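PDB 4D7K: 8-amino-8-demethylriboflavin N,N-dimethyltransferase from Streptomyces davawensis, which catalyses the two S-adenosylmethionine-dependent N-methylations that turn 8-amino-8-demethylriboflavin into the antibiotic roseoflavin, and works as a homodimer. Local coordinates for residues A[110-115]-A[146-151]; A[122-127]-A[301-306]. All coordinates share one frame; numbering follows the deposited sequence.

How the contacts relate
Both contacts join helices, and both lie away from the predicted S-adenosylmethionine site, with centres about 18 Å apart. Contact 1 is partly buried: a sparse valine contact, with the chain of Glu110 lying on Val151 and a loose Asp112-His148 approach at the margin; Glu110 and His148 find their polar partners in the same chain. Contact 2 is smaller but wholly buried, a leucine against a serine and a valine, and the second subunit covers it. Helices 111-118 and 120-126 follow each other in the chain, so one supplies contact 1 and the next contact 2; the first also packs on Val304 behind contact 2. Along the sequence the four segments alternate between the contacts.

Contact 1 (A[110-115]-A[146-151]); sequences EPDVLA and PQHKEV
Glu110 and Val151 make the nearest backbone approach, CA to CA 7.6 Å, where the start of helix 111-118 comes up to the first turn of helix 149-165; Glu110 and His148 are the N-cap residues of these helices. Val151 has the largest share of the contact, followed by Glu110. Its CG2 lies against the bent chain of Glu110, Val151 CG2 to Glu110 CD 4.0 Å, and the two side chains run past each other in opposite directions. CG1, anti to the backbone N of Val151 (chi1 179°), is the branch that turns to the neighbouring valine, ending 4.5 Å from Val113 CG2. The kink of Glu110 at chi2 (-72°) lays its aliphatic part on Val151 while the carboxylate goes to helix 13-35: OE1 is hydrogen-bonded to Tyr31 and OE2 forms a salt bridge with Lys35. Glu150 OE2, 4.7 Å from Glu110 OE2, shares that lysine, which probably offsets the closeness of the two acids. At the other margin Asp112 OD2 comes obliquely to the His148 ring, 4.5 Å from its CD2, a loose approach. The imidazole is held by Phe142, whose O accepts from ND1 and whose ring stacks on it; the neighbouring Gln147 lays its CG 3.5 Å above the His148 ring plane, over its centre. Around this pair, Phe107 of helix 102-107 touches both valines, helix 139-144 adds Leu143 beside Val151, and helix 13-35 meets helix 111-118 through Tyr31 on Pro111 and Phe28 on Leu114, where Phe28 of the second subunit also packs.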
ATOM      1  N   GLU A 110       0.320 -10.719  -4.583  1.00 38.97           N
ATOM      2  CA  GLU A 110       0.592 -12.142  -4.472  1.00 36.61           C
ATOM      3  C   GLU A 110       1.831 -12.332  -3.604  1.00 52.28           C
ATOM      4  O   GLU A 110       2.760 -11.525  -3.671  1.00 52.47           O
ATOM      5  CB  GLU A 110       0.783 -12.774  -5.853  1.00 39.89           C
ATOM      6  CG  GLU A 110      -0.476 -12.812  -6.720  1.00 41.12           C
ATOM      7  CD  GLU A 110      -1.498 -13.828  -6.240  1.00 43.75           C
ATOM      8  OE1 GLU A 110      -1.218 -14.553  -5.263  1.00 60.30           O
ATOM      9  OE2 GLU A 110      -2.588 -13.908  -6.844  1.00 43.18           O
ATOM     10  N   PRO A 111       1.841 -13.389  -2.774  1.00 58.46           N
ATOM     11  CA  PRO A 111       2.935 -13.651  -1.829  1.00 55.43           C
ATOM     12  C   PRO A 111       4.314 -13.668  -2.488  1.00 59.68           C
ATOM     13  O   PRO A 111       5.235 -13.036  -1.971  1.00 64.72           O
ATOM     14  CB  PRO A 111       2.586 -15.035  -1.259  1.00 52.63           C
ATOM     15  CG  PRO A 111       1.570 -15.613  -2.203  1.00 53.43           C
ATOM     16  CD  PRO A 111       0.806 -14.432  -2.707  1.00 56.59           C
ATOM     17  N   ASP A 112       4.448 -14.366  -3.610  1.00 56.76           N
ATOM     18  CA  ASP A 112       5.726 -14.434  -4.315  1.00 54.90           C
ATOM     19  C   ASP A 112       6.153 -13.070  -4.854  1.00 55.81           C
ATOM     20  O   ASP A 112       7.343 -12.765  -4.913  1.00 63.83           O
ATOM     21  CB  ASP A 112       5.650 -15.446  -5.461  1.00 59.33           C
ATOM     22  CG  ASP A 112       5.384 -16.857  -4.975  1.00 69.62           C
ATOM     23  OD1 ASP A 112       5.794 -17.182  -3.840  1.00 71.55           O
ATOM     24  OD2 ASP A 112       4.766 -17.642  -5.727  1.00 68.16           O
ATOM     25  N   VAL A 113       5.178 -12.255  -5.246  1.00 51.00           N
ATOM     26  CA  VAL A 113       5.449 -10.918  -5.771  1.00 40.81           C
ATOM     27  C   VAL A 113       5.672  -9.924  -4.636  1.00 42.52           C
ATOM     28  O   VAL A 113       6.580  -9.091  -4.686  1.00 43.07           O
ATOM     29  CB  VAL A 113       4.291 -10.422  -6.667  1.00 33.26           C
ATOM     30  CG1 VAL A 113       4.583  -9.030  -7.209  1.00 30.08           C
ATOM     31  CG2 VAL A 113       4.042 -11.406  -7.802  1.00 37.04           C
ATOM     32  N   LEU A 114       4.836 -10.018  -3.609  1.00 44.35           N
ATOM     33  CA  LEU A 114       4.951  -9.151  -2.446  1.00 50.13           C
ATOM     34  C   LEU A 114       6.298  -9.346  -1.750  1.00 47.87           C
ATOM     35  O   LEU A 114       6.907  -8.388  -1.273  1.00 48.88           O
ATOM     36  CB  LEU A 114       3.806  -9.427  -1.475  1.00 55.55           C
ATOM     37  CG  LEU A 114       3.394  -8.318  -0.513  1.00 56.72           C
ATOM     38  CD1 LEU A 114       2.790  -7.141  -1.270  1.00 42.00           C
ATOM     39  CD2 LEU A 114       2.410  -8.875   0.496  1.00 65.78           C
ATOM     40  N   ALA A 115       6.757 -10.593  -1.703  1.00 44.52           N
ATOM     41  CA  ALA A 115       8.038 -10.919  -1.083  1.00 56.51           C
ATOM     42  C   ALA A 115       9.212 -10.291  -1.833  1.00 62.91           C
ATOM     43  O   ALA A 115      10.262 -10.029  -1.248  1.00 64.53           O
ATOM     44  CB  ALA A 115       8.211 -12.418  -1.005  1.00 51.86           C
ATOM     45  N   PRO A 146       3.561 -24.166 -15.264  1.00 62.91           N
ATOM     46  CA  PRO A 146       2.127 -24.438 -15.098  1.00 46.95           C
ATOM     47  C   PRO A 146       1.647 -24.214 -13.667  1.00 54.56           C
ATOM     48  O   PRO A 146       0.483 -23.865 -13.461  1.00 57.10           O
ATOM     49  CB  PRO A 146       1.999 -25.913 -15.493  1.00 58.91           C
ATOM     50  CG  PRO A 146       3.367 -26.481 -15.301  1.00 60.05           C
ATOM     51  CD  PRO A 146       4.311 -25.375 -15.647  1.00 56.09           C
ATOM     52  N   GLN A 147       2.535 -24.398 -12.694  1.00 49.48           N
ATOM     53  CA  GLN A 147       2.166 -24.241 -11.287  1.00 54.72           C
ATOM     54  C   GLN A 147       1.941 -22.780 -10.899  1.00 59.53           C
ATOM     55  O   GLN A 147       1.485 -22.489  -9.790  1.00 58.89           O
ATOM     56  CB  GLN A 147       3.237 -24.853 -10.379  1.00 53.52           C
ATOM     57  CG  GLN A 147       4.610 -24.220 -10.524  1.00 69.82           C
ATOM     58  CD  GLN A 147       5.649 -24.872  -9.630  1.00 89.42           C
ATOM     59  OE1 GLN A 147       6.854 -24.716  -9.840  1.00 94.99           O
ATOM     60  NE2 GLN A 147       5.187 -25.605  -8.623  1.00 97.55           N
ATOM     61  N   HIS A 148       2.261 -21.866 -11.810  1.00 51.44           N
ATOM     62  CA  HIS A 148       2.092 -20.440 -11.550  1.00 47.33           C
ATOM     63  C   HIS A 148       1.186 -19.785 -12.586  1.00 47.17           C
ATOM     64  O   HIS A 148       1.303 -18.589 -12.853  1.00 49.86           O
ATOM     65  CB  HIS A 148       3.450 -19.737 -11.526  1.00 45.63           C
ATOM     66  CG  HIS A 148       4.399 -20.294 -10.513  1.00 46.01           C
ATOM     67  ND1 HIS A 148       5.663 -20.735 -10.842  1.00 56.55           N
ATOM     68  CD2 HIS A 148       4.271 -20.479  -9.178  1.00 47.48           C
ATOM     69  CE1 HIS A 148       6.272 -21.173  -9.754  1.00 55.33           C
ATOM     70  NE2 HIS A 148       5.452 -21.024  -8.731  1.00 60.43           N
ATOM     71  N   LYS A 149       0.285 -20.573 -13.166  1.00 50.67           N
ATOM     72  CA  LYS A 149      -0.651 -20.064 -14.165  1.00 49.85           C
ATOM     73  C   LYS A 149      -1.576 -18.986 -13.601  1.00 48.81           C
ATOM     74  O   LYS A 149      -1.881 -17.999 -14.278  1.00 49.22           O
ATOM     75  CB  LYS A 149      -1.482 -21.212 -14.748  1.00 48.91           C
ATOM     76  CG  LYS A 149      -2.634 -20.734 -15.611  1.00 51.54           C
ATOM     77  CD  LYS A 149      -3.296 -21.868 -16.363  1.00 62.08           C
ATOM     78  CE  LYS A 149      -4.487 -21.348 -17.143  1.00 63.18           C
ATOM     79  NZ  LYS A 149      -5.436 -20.641 -16.240  1.00 58.74           N
ATOM     80  N   GLU A 150      -2.019 -19.175 -12.361  1.00 38.41           N
ATOM     81  CA  GLU A 150      -2.936 -18.237 -11.712  1.00 44.10           C
ATOM     82  C   GLU A 150      -2.346 -16.826 -11.627  1.00 48.00           C
ATOM     83  O   GLU A 150      -3.047 -15.834 -11.844  1.00 41.89           O
ATOM     84  CB  GLU A 150      -3.298 -18.745 -10.317  1.00 52.48           C
ATOM     85  CG  GLU A 150      -4.245 -17.858  -9.537  1.00 68.18           C
ATOM     86  CD  GLU A 150      -4.752 -18.535  -8.274  1.00 86.94           C
ATOM     87  OE1 GLU A 150      -4.723 -19.785  -8.211  1.00 94.14           O
ATOM     88  OE2 GLU A 150      -5.177 -17.820  -7.342  1.00 92.44           O
ATOM     89  N   VAL A 151      -1.054 -16.750 -11.317  1.00 41.81           N
ATOM     90  CA  VAL A 151      -0.350 -15.474 -11.232  1.00 42.92           C
ATOM     91  C   VAL A 151       0.018 -14.982 -12.633  1.00 47.68           C
ATOM     92  O   VAL A 151       0.001 -13.781 -12.903  1.00 52.02           O
ATOM     93  CB  VAL A 151       0.917 -15.586 -10.348  1.00 43.42           C
ATOM     94  CG1 VAL A 151       1.665 -14.264 -10.293  1.00 39.71           C
ATOM     95  CG2 VAL A 151       0.533 -16.017  -8.945  1.00 44.86           C
TER

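Contact 2 (A[122-127]-A[301-306]); sequences ESVRTG and DMLVLV
Leu303 meets Ser123 and Val124 where the last turn of helix 120-126 passes the C-terminal part of helix 293-305; the closest backbones are those of Ser123 and Val304, 7.5 Å apart at CA. Followed outward, the leucine comes into contact only near its end. Leu303 CB leaves the backbone alongside helix 120-126 rather than at it, 5.6 Å from Ser123 OG. CG stands anti to the backbone N (chi1 -153°), which carries the branch toward helix 120-126, yet Leu303 CG remains 4.8 Å from Ser123 OG. Leu303 CD1 passes wide of Val124, with 4.8 Å to its CG2. Leu303 CD2 does the touching: it lies 3.6 Å from Ser123 OG and 4.3 Å from Val124 CG2, one methyl that meets both a hydroxyl and a methyl of the facing helix. Ser123 OG, placed anti to its own backbone N (chi1 176°), does not bond to the leucine helix but to Val128 O, just beyond the turn that Gly127 opens with its positive phi (109°). The buried hydroxyl thus has a polar partner, although CD2 packs against it. Behind Leu303, Val304 turns its CB away from 122-127, and its side chain packs on Ala116 and Tyr117 of helix 111-118 and on Leu120. The second subunit covers the contact: Arg62 from that chain is hydrogen-bonded to Leu303 O, its Arg65 packs on Leu303 and its Ser58 on Val124. Those residues belong to the dimerisation domain of the partner, so this helix pair forms part of a docking surface for it, consistent with the interlocked homodimers of the cation-independent O-methyltransferase family, in which the helix-turn-helix-like domain of one subunit reaches the other.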
ATOM      1  N   GLU A 122      17.902  -5.703  -0.205  1.00 55.26           N
ATOM      2  CA  GLU A 122      18.980  -6.596  -0.619  1.00 51.37           C
ATOM      3  C   GLU A 122      19.278  -6.425  -2.106  1.00 44.89           C
ATOM      4  O   GLU A 122      20.430  -6.523  -2.527  1.00 43.99           O
ATOM      5  CB  GLU A 122      18.634  -8.054  -0.303  1.00 58.33           C
ATOM      6  CG  GLU A 122      18.980  -8.481   1.117  1.00 69.81           C
ATOM      7  CD  GLU A 122      20.467  -8.346   1.423  1.00 83.09           C
ATOM      8  OE1 GLU A 122      21.219  -9.315   1.179  1.00 86.08           O
ATOM      9  OE2 GLU A 122      20.885  -7.271   1.906  1.00 83.64           O
ATOM     10  N   SER A 123      18.242  -6.155  -2.893  1.00 40.36           N
ATOM     11  CA  SER A 123      18.410  -5.890  -4.321  1.00 45.65           C
ATOM     12  C   SER A 123      19.273  -4.648  -4.570  1.00 50.60           C
ATOM     13  O   SER A 123      20.181  -4.669  -5.404  1.00 50.69           O
ATOM     14  CB  SER A 123      17.046  -5.728  -4.996  1.00 42.54           C
ATOM     15  OG  SER A 123      17.191  -5.380  -6.363  1.00 43.73           O
ATOM     16  N   VAL A 124      18.985  -3.568  -3.850  1.00 49.87           N
ATOM     17  CA  VAL A 124      19.783  -2.350  -3.952  1.00 52.00           C
ATOM     18  C   VAL A 124      21.211  -2.620  -3.482  1.00 47.89           C
ATOM     19  O   VAL A 124      22.177  -2.129  -4.073  1.00 50.19           O
ATOM     20  CB  VAL A 124      19.164  -1.192  -3.132  1.00 50.71           C
ATOM     21  CG1 VAL A 124      20.106  -0.008  -3.079  1.00 52.93           C
ATOM     22  CG2 VAL A 124      17.826  -0.778  -3.728  1.00 47.56           C
ATOM     23  N   ARG A 125      21.341  -3.431  -2.437  1.00 44.84           N
ATOM     24  CA  ARG A 125      22.654  -3.773  -1.894  1.00 53.31           C
ATOM     25  C   ARG A 125      23.443  -4.719  -2.796  1.00 54.23           C
ATOM     26  O   ARG A 125      24.665  -4.627  -2.875  1.00 52.74           O
ATOM     27  CB  ARG A 125      22.504  -4.388  -0.502  1.00 61.96           C
ATOM     28  CG  ARG A 125      22.361  -3.356   0.603  1.00 69.05           C
ATOM     29  CD  ARG A 125      22.023  -3.985   1.944  1.00 69.42           C
ATOM     30  NE  ARG A 125      22.260  -3.048   3.038  1.00 74.24           N
ATOM     31  CZ  ARG A 125      21.730  -3.162   4.251  1.00 75.47           C
ATOM     32  NH1 ARG A 125      20.916  -4.172   4.527  1.00 71.83           N
ATOM     33  NH2 ARG A 125      22.005  -2.258   5.184  1.00 74.26           N
ATOM     34  N   THR A 126      22.747  -5.621  -3.480  1.00 59.77           N
ATOM     35  CA  THR A 126      23.416  -6.653  -4.272  1.00 68.47           C
ATOM     36  C   THR A 126      23.598  -6.259  -5.734  1.00 69.22           C
ATOM     37  O   THR A 126      24.671  -6.443  -6.304  1.00 72.01           O
ATOM     38  CB  THR A 126      22.644  -7.982  -4.221  1.00 74.46           C
ATOM     39  OG1 THR A 126      22.447  -8.369  -2.854  1.00 75.26           O
ATOM     40  CG2 THR A 126      23.409  -9.070  -4.944  1.00 87.98           C
ATOM     41  N   GLY A 127      22.547  -5.724  -6.342  1.00 68.09           N
ATOM     42  CA  GLY A 127      22.591  -5.384  -7.752  1.00 63.41           C
ATOM     43  C   GLY A 127      21.731  -6.333  -8.559  1.00 59.18           C
ATOM     44  O   GLY A 127      21.520  -6.138  -9.755  1.00 59.77           O
ATOM     45  N   ASP A 301       9.107  -0.939  -9.974  1.00 31.90           N
ATOM     46  CA  ASP A 301       8.675  -2.192 -10.591  1.00 39.89           C
ATOM     47  C   ASP A 301       9.798  -2.840 -11.394  1.00 37.22           C
ATOM     48  O   ASP A 301      10.033  -4.041 -11.293  1.00 32.07           O
ATOM     49  CB  ASP A 301       7.465  -1.951 -11.498  1.00 48.16           C
ATOM     50  CG  ASP A 301       6.207  -1.605 -10.720  1.00 53.15           C
ATOM     51  OD1 ASP A 301       6.093  -2.001  -9.540  1.00 57.30           O
ATOM     52  OD2 ASP A 301       5.323  -0.937 -11.295  1.00 54.70           O
ATOM     53  N   MET A 302      10.485  -2.030 -12.192  1.00 44.39           N
ATOM     54  CA  MET A 302      11.611  -2.502 -12.988  1.00 46.52           C
ATOM     55  C   MET A 302      12.725  -3.009 -12.087  1.00 46.07           C
ATOM     56  O   MET A 302      13.372  -4.005 -12.389  1.00 48.34           O
ATOM     57  CB  MET A 302      12.133  -1.381 -13.886  1.00 53.82           C
ATOM     58  CG  MET A 302      11.062  -0.741 -14.745  1.00 57.07           C
ATOM     59  SD  MET A 302      10.836  -1.633 -16.288  1.00 55.06           S
ATOM     60  CE  MET A 302      12.398  -1.248 -17.086  1.00 33.18           C
ATOM     61  N   LEU A 303      12.932  -2.316 -10.975  1.00 44.10           N
ATOM     62  CA  LEU A 303      13.995  -2.653 -10.036  1.00 47.70           C
ATOM     63  C   LEU A 303      13.706  -3.962  -9.307  1.00 42.88           C
ATOM     64  O   LEU A 303      14.611  -4.744  -9.029  1.00 42.11           O
ATOM     65  CB  LEU A 303      14.174  -1.514  -9.030  1.00 51.32           C
ATOM     66  CG  LEU A 303      15.538  -1.312  -8.379  1.00 60.87           C
ATOM     67  CD1 LEU A 303      15.679   0.135  -7.958  1.00 61.03           C
ATOM     68  CD2 LEU A 303      15.695  -2.221  -7.179  1.00 67.87           C
ATOM     69  N   VAL A 304      12.434  -4.187  -8.997  1.00 44.31           N
ATOM     70  CA  VAL A 304      12.026  -5.354  -8.230  1.00 39.18           C
ATOM     71  C   VAL A 304      11.875  -6.596  -9.110  1.00 40.69           C
ATOM     72  O   VAL A 304      12.327  -7.682  -8.748  1.00 39.04           O
ATOM     73  CB  VAL A 304      10.694  -5.087  -7.491  1.00 38.34           C
ATOM     74  CG1 VAL A 304      10.133  -6.368  -6.909  1.00 41.78           C
ATOM     75  CG2 VAL A 304      10.887  -4.034  -6.402  1.00 29.97           C
ATOM     76  N   LEU A 305      11.258  -6.425 -10.276  1.00 37.18           N
ATOM     77  CA  LEU A 305      10.814  -7.565 -11.072  1.00 42.62           C
ATOM     78  C   LEU A 305      11.822  -8.020 -12.115  1.00 45.63           C
ATOM     79  O   LEU A 305      12.164  -9.197 -12.174  1.00 44.41           O
ATOM     80  CB  LEU A 305       9.488  -7.242 -11.764  1.00 37.83           C
ATOM     81  CG  LEU A 305       8.277  -7.028 -10.853  1.00 39.08           C
ATOM     82  CD1 LEU A 305       7.078  -6.570 -11.662  1.00 33.52           C
ATOM     83  CD2 LEU A 305       7.955  -8.300 -10.081  1.00 36.36           C
ATOM     84  N   VAL A 306      12.293  -7.092 -12.941  1.00 46.24           N
ATOM     85  CA  VAL A 306      13.127  -7.464 -14.077  1.00 48.73           C
ATOM     86  C   VAL A 306      14.546  -6.905 -14.007  1.00 54.84           C
ATOM     87  O   VAL A 306      14.879  -6.119 -13.120  1.00 50.42           O
ATOM     88  CB  VAL A 306      12.486  -7.011 -15.392  1.00 49.55           C
ATOM     89  CG1 VAL A 306      11.140  -7.689 -15.571  1.00 58.14           C
ATOM     90  CG2 VAL A 306      12.333  -5.507 -15.403  1.00 34.77           C
TER